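Long-range contacts in alpha-ketoglutarate-dependent non-heme iron oxygenase EasH (Aspergillus japonicus, PDB 5M0T), which is an iron(II)- and 2-oxoglutarate-dependent oxygenase that takes part in the biosynthesis of the ergot alkaloid cycloclavine: residues Q26-V34 / R170-W178; L97-E108 / S148-L156. All coordinates share one frame; numbering follows the deposited sequence.

Interaction 1 (Q26-V34 / R170-W178); sequences QVLQEDGVV and RVLPGSHLW
Val-171, in the short strand that precedes the turn, meets Val-33 through the methyls: Val-33 CG2 lies 3.9 Å from Val-171 CG2, while the other branch, CG1, rests 3.9 Å from CG of the Pro-173 ring. Val-33 CG1 stands between the backbone N and the carbonyl carbon (chi1 59°) and CG2 anti to the N, which turns one methyl to each neighbour. Leu-172 to Ser-175 form a type II turn, closed by Ser-175 N and OG, which both bond to Leu-172 O. Gly-174, at the positive phi this turn requires, gives its N-H to Asp-31 O (2.7 Å from N to O), and Pro-173 CA adds a CH···O contact to the same oxygen. His-176 NE2 donates to Gln-29 O at 2.8 Å, nearly straight (166°), with the acceptor close to the ring plane but the donor well above the carbonyl plane. Gly-32 CA sits over one face of the His-176 ring, 3.5 Å from its centroid, and Leu-177 CG covers the opposite face. Arg-13 engages the Asp-31 carboxylate. The C-terminal end of helix 21-31 is thus held against the turn that follows strand 170-171, joining a flanking helix to the cupin-type double-stranded beta-helix fold of the PhyH family.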
loop_
_atom_site.group_PDB
_atom_site.type_symbol
_atom_site.label_atom_id
_atom_site.label_comp_id
_atom_site.label_asym_id
_atom_site.label_seq_id
_atom_site.Cartn_x
_atom_site.Cartn_y
_atom_site.Cartn_z
ATOM N N GLN A 26 12.916 -13.298 -19.444
ATOM C CA GLN A 26 12.405 -14.515 -20.066
ATOM C C GLN A 26 12.612 -15.753 -19.174
ATOM O O GLN A 26 11.681 -16.526 -18.985
ATOM C CB GLN A 26 13.049 -14.724 -21.424
ATOM C CG GLN A 26 12.406 -15.806 -22.253
ATOM C CD GLN A 26 13.072 -15.966 -23.621
ATOM O OE1 GLN A 26 13.424 -14.989 -24.286
ATOM N NE2 GLN A 26 13.240 -17.211 -24.044
ATOM N N VAL A 27 13.822 -15.921 -18.632
ATOM C CA VAL A 27 14.093 -17.025 -17.706
ATOM C C VAL A 27 13.217 -16.901 -16.442
ATOM O O VAL A 27 12.729 -17.900 -15.921
ATOM C CB VAL A 27 15.589 -17.123 -17.304
ATOM C CG1 VAL A 27 15.808 -18.284 -16.330
ATOM C CG2 VAL A 27 16.467 -17.313 -18.533
ATOM N N LEU A 28 13.016 -15.671 -15.973
ATOM C CA LEU A 28 12.157 -15.396 -14.821
ATOM C C LEU A 28 10.705 -15.834 -15.061
ATOM O O LEU A 28 10.100 -16.440 -14.191
ATOM C CB LEU A 28 12.218 -13.908 -14.450
ATOM C CG LEU A 28 11.571 -13.492 -13.137
ATOM C CD1 LEU A 28 12.331 -14.093 -11.967
ATOM C CD2 LEU A 28 11.508 -11.975 -13.007
ATOM N N GLN A 29 10.155 -15.538 -16.235
ATOM C CA GLN A 29 8.820 -16.018 -16.623
ATOM C C GLN A 29 8.716 -17.540 -16.691
ATOM O O GLN A 29 7.727 -18.122 -16.249
ATOM C CB GLN A 29 8.433 -15.502 -18.004
ATOM C CG GLN A 29 8.108 -14.040 -18.066
ATOM C CD GLN A 29 7.696 -13.616 -19.473
ATOM O OE1 GLN A 29 8.392 -13.888 -20.448
ATOM N NE2 GLN A 29 6.559 -12.946 -19.578
ATOM N N GLU A 30 9.719 -18.169 -17.295
ATOM C CA GLU A 30 9.719 -19.608 -17.487
ATOM C C GLU A 30 9.975 -20.383 -16.179
ATOM O O GLU A 30 9.338 -21.405 -15.947
ATOM C CB GLU A 30 10.741 -19.993 -18.561
ATOM C CG GLU A 30 10.342 -19.471 -19.940
ATOM C CD GLU A 30 11.436 -19.560 -21.008
ATOM O OE1 GLU A 30 12.599 -19.902 -20.698
ATOM O OE2 GLU A 30 11.123 -19.271 -22.184
ATOM N N ASP A 31 10.909 -19.900 -15.357
ATOM C CA ASP A 31 11.422 -20.636 -14.184
ATOM C C ASP A 31 11.035 -20.040 -12.822
ATOM O O ASP A 31 11.096 -20.736 -11.816
ATOM C CB ASP A 31 12.949 -20.729 -14.252
ATOM C CG ASP A 31 13.455 -21.625 -15.393
ATOM O OD1 ASP A 31 12.670 -22.083 -16.246
ATOM O OD2 ASP A 31 14.674 -21.874 -15.441
ATOM N N GLY A 32 10.657 -18.762 -12.796
ATOM C CA GLY A 32 10.340 -18.058 -11.554
ATOM C C GLY A 32 11.534 -17.598 -10.746
ATOM O O GLY A 32 11.374 -16.942 -9.711
ATOM N N VAL A 33 12.734 -17.916 -11.229
ATOM C CA VAL A 33 13.954 -17.667 -10.505
ATOM C C VAL A 33 15.114 -17.801 -11.483
ATOM O O VAL A 33 15.110 -18.700 -12.334
ATOM C CB VAL A 33 14.108 -18.627 -9.283
ATOM C CG1 VAL A 33 14.109 -20.098 -9.703
ATOM C CG2 VAL A 33 15.365 -18.302 -8.487
ATOM N N VAL A 34 16.076 -16.889 -11.391
ATOM C CA VAL A 34 17.308 -16.950 -12.199
ATOM C C VAL A 34 18.459 -16.328 -11.408
ATOM O O VAL A 34 18.245 -15.384 -10.658
ATOM C CB VAL A 34 17.124 -16.225 -13.568
ATOM C CG1 VAL A 34 16.693 -14.782 -13.380
ATOM C CG2 VAL A 34 18.378 -16.288 -14.423
ATOM N N ARG A 170 17.790 -21.362 -1.006
ATOM C CA ARG A 170 17.298 -22.526 -1.735
ATOM C C ARG A 170 16.038 -22.164 -2.485
ATOM O O ARG A 170 15.239 -21.419 -1.977
ATOM C CB ARG A 170 17.083 -23.690 -0.774
ATOM C CG ARG A 170 18.369 -24.053 -0.048
ATOM C CD ARG A 170 18.349 -25.443 0.574
ATOM N NE ARG A 170 19.686 -26.042 0.474
ATOM C CZ ARG A 170 20.000 -27.196 -0.117
ATOM N NH1 ARG A 170 19.088 -27.973 -0.679
ATOM N NH2 ARG A 170 21.271 -27.596 -0.124
ATOM N N VAL A 171 15.880 -22.657 -3.709
ATOM C CA VAL A 171 14.784 -22.236 -4.587
ATOM C C VAL A 171 14.257 -23.431 -5.352
ATOM O O VAL A 171 14.995 -24.355 -5.621
ATOM C CB VAL A 171 15.215 -21.126 -5.589
ATOM C CG1 VAL A 171 15.763 -19.894 -4.854
ATOM C CG2 VAL A 171 16.245 -21.638 -6.586
ATOM N N LEU A 172 12.969 -23.420 -5.669
ATOM C CA LEU A 172 12.354 -24.432 -6.510
ATOM C C LEU A 172 11.914 -23.764 -7.816
ATOM O O LEU A 172 10.846 -23.158 -7.866
ATOM C CB LEU A 172 11.160 -25.084 -5.806
ATOM C CG LEU A 172 11.500 -26.097 -4.706
ATOM C CD1 LEU A 172 10.249 -26.550 -3.971
ATOM C CD2 LEU A 172 12.222 -27.314 -5.265
ATOM N N PRO A 173 12.749 -23.864 -8.870
ATOM C CA PRO A 173 12.366 -23.371 -10.188
ATOM C C PRO A 173 11.079 -24.026 -10.669
ATOM O O PRO A 173 10.929 -25.239 -10.523
ATOM C CB PRO A 173 13.542 -23.789 -11.073
ATOM C CG PRO A 173 14.689 -23.894 -10.163
ATOM C CD PRO A 173 14.134 -24.368 -8.856
ATOM N N GLY A 174 10.148 -23.232 -11.188
ATOM C CA GLY A 174 8.865 -23.757 -11.675
ATOM C C GLY A 174 7.729 -23.680 -10.668
ATOM O O GLY A 174 6.571 -23.844 -11.060
ATOM N N SER A 175 8.038 -23.421 -9.384
ATOM C CA SER A 175 7.002 -23.387 -8.325
ATOM C C SER A 175 6.018 -22.224 -8.456
ATOM O O SER A 175 4.873 -22.313 -7.994
ATOM C CB SER A 175 7.616 -23.446 -6.921
ATOM O OG SER A 175 8.557 -22.427 -6.678
ATOM N N HIS A 176 6.447 -21.153 -9.114
ATOM C CA HIS A 176 5.541 -20.074 -9.524
ATOM C C HIS A 176 4.359 -20.469 -10.430
ATOM O O HIS A 176 3.432 -19.676 -10.599
ATOM C CB HIS A 176 6.342 -18.917 -10.134
ATOM C CG HIS A 176 6.829 -19.175 -11.525
ATOM N ND1 HIS A 176 7.617 -20.258 -11.859
ATOM C CD2 HIS A 176 6.634 -18.487 -12.674
ATOM C CE1 HIS A 176 7.879 -20.231 -13.150
ATOM N NE2 HIS A 176 7.296 -19.165 -13.668
ATOM N N LEU A 177 4.385 -21.673 -10.996
ATOM C CA LEU A 177 3.335 -22.165 -11.906
ATOM C C LEU A 177 2.563 -23.367 -11.375
ATOM O O LEU A 177 1.635 -23.839 -12.031
ATOM C CB LEU A 177 3.951 -22.534 -13.265
ATOM C CG LEU A 177 4.604 -21.372 -14.022
ATOM C CD1 LEU A 177 5.357 -21.894 -15.240
ATOM C CD2 LEU A 177 3.567 -20.326 -14.432
ATOM N N TRP A 178 2.920 -23.856 -10.193
ATOM C CA TRP A 178 2.176 -24.951 -9.555
ATOM C C TRP A 178 0.739 -24.536 -9.304
ATOM O O TRP A 178 0.461 -23.372 -9.022
ATOM C CB TRP A 178 2.835 -25.366 -8.237
ATOM C CG TRP A 178 4.194 -25.982 -8.377
ATOM C CD1 TRP A 178 4.906 -26.182 -9.535
ATOM C CD2 TRP A 178 5.020 -26.451 -7.316
ATOM N NE1 TRP A 178 6.121 -26.756 -9.252
ATOM C CE2 TRP A 178 6.216 -26.938 -7.898
ATOM C CE3 TRP A 178 4.860 -26.530 -5.928
ATOM C CZ2 TRP A 178 7.248 -27.487 -7.135
ATOM C CZ3 TRP A 178 5.883 -27.078 -5.168
ATOM C CH2 TRP A 178 7.071 -27.537 -5.775
#

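Interaction 2 (L97-E108 / S148-L156); sequences LHGLCKRLFGPE and SPESMLNFL. With AKG (2-oxoglutaric acid), chain D.
Leu-153 and Phe-155, on the same side of strand 152-156, point into helix 97-105, which runs nearly antiparallel to the strand (156°) at an axis distance of 9.5 Å. Leu-97 CG lies over one face of the Phe-155 ring, 4.2 Å from its centroid. At the ring edge are Leu-100 CD1, 3.7 Å from Phe-155 CE2, and the sulfur of Cys-101, a sulfur-aromatic contact made from the side. Phe-39 also meets this ring. One turn on, Leu-104 divides its methyls: CD2 touches Leu-153 CB at 3.7 Å, and CD1 packs on Glu-150 CG at 3.6 Å. Its CG stands anti to the backbone nitrogen (chi1 -166°), which sets the two methyls between Leu-153 and Glu-150. Phe-105 turns its edge to the backbone leading into the strand, with Glu-150 O and Met-152 N near the ring plane. Phe-105 CE1 also comes within 3.4 Å of Ser-151 O. Farther out, Glu-108 lays its carboxylate across Pro-149, and Glu-108 OE1 accepts a bond from Glu-150 N at 3.3 Å (162° at the hydrogen), approached from above the carboxylate plane. Pro-149 also packs on Ile-140 of the second subunit. On the far side of the strand, Leu-156 CD1 touches C5 of 2-oxoglutarate at 3.6 Å. A helix thus covers the outer face of the double-stranded beta-helix, whose inner face carries the cosubstrate pocket.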
loop_
_atom_site.group_PDB
_atom_site.type_symbol
_atom_site.label_atom_id
_atom_site.label_comp_id
_atom_site.label_asym_id
_atom_site.label_seq_id
_atom_site.Cartn_x
_atom_site.Cartn_y
_atom_site.Cartn_z
ATOM N N LEU A 97 17.664 -3.221 -12.648
ATOM C CA LEU A 97 16.583 -3.365 -11.676
ATOM C C LEU A 97 15.287 -2.770 -12.224
ATOM O O LEU A 97 14.245 -3.400 -12.196
ATOM C CB LEU A 97 16.958 -2.696 -10.346
ATOM C CG LEU A 97 15.991 -2.785 -9.152
ATOM C CD1 LEU A 97 16.770 -2.889 -7.836
ATOM C CD2 LEU A 97 15.016 -1.617 -9.114
ATOM N N HIS A 98 15.371 -1.557 -12.736
ATOM C CA HIS A 98 14.194 -0.869 -13.238
ATOM C C HIS A 98 13.621 -1.491 -14.507
ATOM O O HIS A 98 12.412 -1.530 -14.664
ATOM C CB HIS A 98 14.497 0.609 -13.435
ATOM C CG HIS A 98 14.635 1.347 -12.152
ATOM N ND1 HIS A 98 13.557 1.613 -11.339
ATOM C CD2 HIS A 98 15.720 1.839 -11.516
ATOM C CE1 HIS A 98 13.968 2.255 -10.262
ATOM N NE2 HIS A 98 15.275 2.402 -10.345
ATOM N N GLY A 99 14.472 -1.994 -15.395
ATOM C CA GLY A 99 13.993 -2.696 -16.596
ATOM C C GLY A 99 13.162 -3.924 -16.257
ATOM O O GLY A 99 12.111 -4.144 -16.849
ATOM N N LEU A 100 13.636 -4.704 -15.289
ATOM C CA LEU A 100 12.945 -5.915 -14.842
ATOM C C LEU A 100 11.643 -5.607 -14.105
ATOM O O LEU A 100 10.632 -6.285 -14.330
ATOM C CB LEU A 100 13.859 -6.768 -13.958
ATOM C CG LEU A 100 15.036 -7.410 -14.684
ATOM C CD1 LEU A 100 16.145 -7.810 -13.722
ATOM C CD2 LEU A 100 14.588 -8.601 -15.492
ATOM N N CYS A 101 11.660 -4.586 -13.248
ATOM C CA CYS A 101 10.445 -4.157 -12.549
ATOM C C CYS A 101 9.371 -3.636 -13.517
ATOM O O CYS A 101 8.194 -3.957 -13.350
ATOM C CB CYS A 101 10.766 -3.112 -11.484
ATOM S SG CYS A 101 11.742 -3.754 -10.092
ATOM N N LYS A 102 9.775 -2.848 -14.520
ATOM C CA LYS A 102 8.831 -2.361 -15.524
ATOM C C LYS A 102 8.146 -3.506 -16.256
ATOM O O LYS A 102 6.959 -3.443 -16.510
ATOM C CB LYS A 102 9.510 -1.448 -16.547
ATOM C CG LYS A 102 9.776 -0.044 -16.032
ATOM C CD LYS A 102 10.430 0.819 -17.098
ATOM C CE LYS A 102 11.101 2.039 -16.494
ATOM N NZ LYS A 102 12.118 2.546 -17.454
ATOM N N ARG A 103 8.899 -4.553 -16.575
ATOM C CA ARG A 103 8.340 -5.717 -17.247
ATOM C C ARG A 103 7.445 -6.563 -16.343
ATOM O O ARG A 103 6.420 -7.036 -16.789
ATOM C CB ARG A 103 9.445 -6.588 -17.826
ATOM C CG ARG A 103 9.995 -6.048 -19.123
ATOM C CD ARG A 103 11.181 -6.857 -19.602
ATOM N NE ARG A 103 12.142 -5.989 -20.267
ATOM C CZ ARG A 103 11.968 -5.457 -21.474
ATOM N NH1 ARG A 103 10.885 -5.725 -22.216
ATOM N NH2 ARG A 103 12.916 -4.659 -21.961
ATOM N N LEU A 104 7.844 -6.781 -15.095
ATOM C CA LEU A 104 7.032 -7.594 -14.179
ATOM C C LEU A 104 5.736 -6.877 -13.793
ATOM O O LEU A 104 4.647 -7.459 -13.880
ATOM C CB LEU A 104 7.811 -7.986 -12.931
ATOM C CG LEU A 104 7.157 -9.097 -12.089
ATOM C CD1 LEU A 104 7.194 -10.440 -12.808
ATOM C CD2 LEU A 104 7.859 -9.178 -10.730
ATOM N N PHE A 105 5.862 -5.612 -13.400
ATOM C CA PHE A 105 4.757 -4.872 -12.806
ATOM C C PHE A 105 3.932 -4.027 -13.769
ATOM O O PHE A 105 2.776 -3.728 -13.482
ATOM C CB PHE A 105 5.285 -3.994 -11.670
ATOM C CG PHE A 105 5.945 -4.768 -10.570
ATOM C CD1 PHE A 105 5.250 -5.734 -9.874
ATOM C CD2 PHE A 105 7.259 -4.522 -10.220
ATOM C CE1 PHE A 105 5.855 -6.450 -8.842
ATOM C CE2 PHE A 105 7.866 -5.232 -9.186
ATOM C CZ PHE A 105 7.166 -6.203 -8.495
ATOM N N GLY A 106 4.509 -3.622 -14.894
ATOM C CA GLY A 106 3.810 -2.787 -15.856
ATOM C C GLY A 106 2.460 -3.308 -16.316
ATOM O O GLY A 106 1.504 -2.534 -16.390
ATOM N N PRO A 107 2.358 -4.608 -16.652
ATOM C CA PRO A 107 1.085 -5.102 -17.219
ATOM C C PRO A 107 -0.147 -5.029 -16.290
ATOM O O PRO A 107 -1.178 -4.502 -16.703
ATOM C CB PRO A 107 1.404 -6.548 -17.594
ATOM C CG PRO A 107 2.869 -6.527 -17.872
ATOM C CD PRO A 107 3.446 -5.574 -16.865
ATOM N N GLU A 108 -0.029 -5.526 -15.062
ATOM C CA GLU A 108 -1.157 -5.591 -14.144
ATOM C C GLU A 108 -1.212 -4.430 -13.152
ATOM O O GLU A 108 -2.305 -4.054 -12.734
ATOM C CB GLU A 108 -1.166 -6.926 -13.386
ATOM C CG GLU A 108 -1.337 -8.163 -14.275
ATOM C CD GLU A 108 -0.889 -9.468 -13.606
ATOM O OE1 GLU A 108 0.282 -9.565 -13.112
ATOM O OE2 GLU A 108 -1.713 -10.416 -13.609
ATOM N N SER A 148 -2.827 -14.986 -8.510
ATOM C CA SER A 148 -2.446 -13.673 -8.048
ATOM C C SER A 148 -1.684 -12.906 -9.125
ATOM O O SER A 148 -0.888 -13.493 -9.863
ATOM C CB SER A 148 -1.562 -13.799 -6.819
ATOM O OG SER A 148 -1.195 -12.531 -6.323
ATOM N N PRO A 149 -1.905 -11.584 -9.207
ATOM C CA PRO A 149 -1.006 -10.800 -10.007
ATOM C C PRO A 149 0.377 -10.779 -9.375
ATOM O O PRO A 149 0.505 -11.029 -8.173
ATOM C CB PRO A 149 -1.636 -9.412 -9.983
ATOM C CG PRO A 149 -2.235 -9.359 -8.624
ATOM C CD PRO A 149 -2.852 -10.730 -8.480
ATOM N N GLU A 150 1.388 -10.463 -10.185
ATOM C CA GLU A 150 2.743 -10.329 -9.703
ATOM C C GLU A 150 2.751 -9.147 -8.760
ATOM O O GLU A 150 2.206 -8.084 -9.078
ATOM C CB GLU A 150 3.725 -10.119 -10.855
ATOM C CG GLU A 150 3.852 -11.311 -11.812
ATOM C CD GLU A 150 4.466 -12.557 -11.165
ATOM O OE1 GLU A 150 5.107 -12.467 -10.088
ATOM O OE2 GLU A 150 4.318 -13.649 -11.744
ATOM N N SER A 151 3.308 -9.371 -7.574
ATOM C CA SER A 151 3.326 -8.373 -6.502
ATOM C C SER A 151 4.716 -8.015 -6.030
ATOM O O SER A 151 4.942 -6.898 -5.621
ATOM C CB SER A 151 2.532 -8.901 -5.292
ATOM O OG SER A 151 3.076 -10.127 -4.854
ATOM N N MET A 152 5.640 -8.965 -6.063
ATOM C CA MET A 152 6.975 -8.761 -5.534
ATOM C C MET A 152 8.043 -9.311 -6.460
ATOM O O MET A 152 7.811 -10.270 -7.196
ATOM C CB MET A 152 7.101 -9.460 -4.192
ATOM C CG MET A 152 6.159 -8.941 -3.138
ATOM S SD MET A 152 6.338 -9.875 -1.622
ATOM C CE MET A 152 5.582 -8.768 -0.435
ATOM N N LEU A 153 9.209 -8.689 -6.398
ATOM C CA LEU A 153 10.393 -9.140 -7.109
ATOM C C LEU A 153 11.577 -8.980 -6.162
ATOM O O LEU A 153 11.882 -7.854 -5.766
ATOM C CB LEU A 153 10.625 -8.294 -8.367
ATOM C CG LEU A 153 11.738 -8.761 -9.308
ATOM C CD1 LEU A 153 11.655 -10.259 -9.611
ATOM C CD2 LEU A 153 11.685 -7.940 -10.593
ATOM N N ASN A 154 12.235 -10.095 -5.825
ATOM C CA ASN A 154 13.363 -10.109 -4.880
ATOM C C ASN A 154 14.709 -10.237 -5.582
ATOM O O ASN A 154 15.004 -11.263 -6.177
ATOM C CB ASN A 154 13.214 -11.265 -3.882
ATOM C CG ASN A 154 14.138 -11.127 -2.677
ATOM O OD1 ASN A 154 15.229 -10.543 -2.756
ATOM N ND2 ASN A 154 13.695 -11.658 -1.544
ATOM N N PHE A 155 15.531 -9.197 -5.481
ATOM C CA PHE A 155 16.913 -9.243 -5.947
ATOM C C PHE A 155 17.746 -9.586 -4.735
ATOM O O PHE A 155 18.015 -8.712 -3.926
ATOM C CB PHE A 155 17.362 -7.884 -6.490
ATOM C CG PHE A 155 16.604 -7.423 -7.709
ATOM C CD1 PHE A 155 15.346 -6.852 -7.584
ATOM C CD2 PHE A 155 17.185 -7.489 -8.976
ATOM C CE1 PHE A 155 14.656 -6.404 -8.700
ATOM C CE2 PHE A 155 16.497 -7.046 -10.101
ATOM C CZ PHE A 155 15.238 -6.500 -9.963
ATOM N N LEU A 156 18.144 -10.848 -4.588
ATOM C CA LEU A 156 18.865 -11.285 -3.397
ATOM C C LEU A 156 20.340 -11.452 -3.711
ATOM O O LEU A 156 20.753 -12.446 -4.305
ATOM C CB LEU A 156 18.255 -12.570 -2.824
ATOM C CG LEU A 156 18.627 -12.854 -1.344
ATOM C CD1 LEU A 156 17.667 -13.847 -0.690
ATOM C CD2 LEU A 156 20.060 -13.350 -1.182
HETATM C C1 AKG D . 12.927 -14.170 3.549
HETATM O O1 AKG D . 11.800 -13.934 3.119
HETATM O O2 AKG D . 13.353 -13.818 4.739
HETATM C C2 AKG D . 13.998 -14.908 2.733
HETATM O O5 AKG D . 13.626 -15.627 1.826
HETATM C C3 AKG D . 15.465 -14.720 3.027
HETATM C C4 AKG D . 16.348 -15.646 2.208
HETATM C C5 AKG D . 17.819 -15.514 2.492
HETATM O O3 AKG D . 18.182 -14.492 3.231
HETATM O O4 AKG D . 18.615 -16.311 2.049
#

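How the interactions relate
From the N terminus, helix 21-31 and strand 33-37 supply the first half of interaction 1, which is completed only when the chain reaches strand 170-171 and the turn after it. Interaction 2 opens and closes within that long excursion: helix 95-105 comes first, and strand 152-158 returns to it before the chain goes on to 170-171. The two loops are therefore nested and do not cross. The contacts join directly where Leu-28 CD2 meets Leu-153 CD1 at 3.8 Å, so helices 21-31 and 95-105 both pack against Leu-153. Strands 33-37 and 152-158 also share the main sheet, flanking strand 201-205, while interaction 1 ties its edge region to the small sheet containing 170-171.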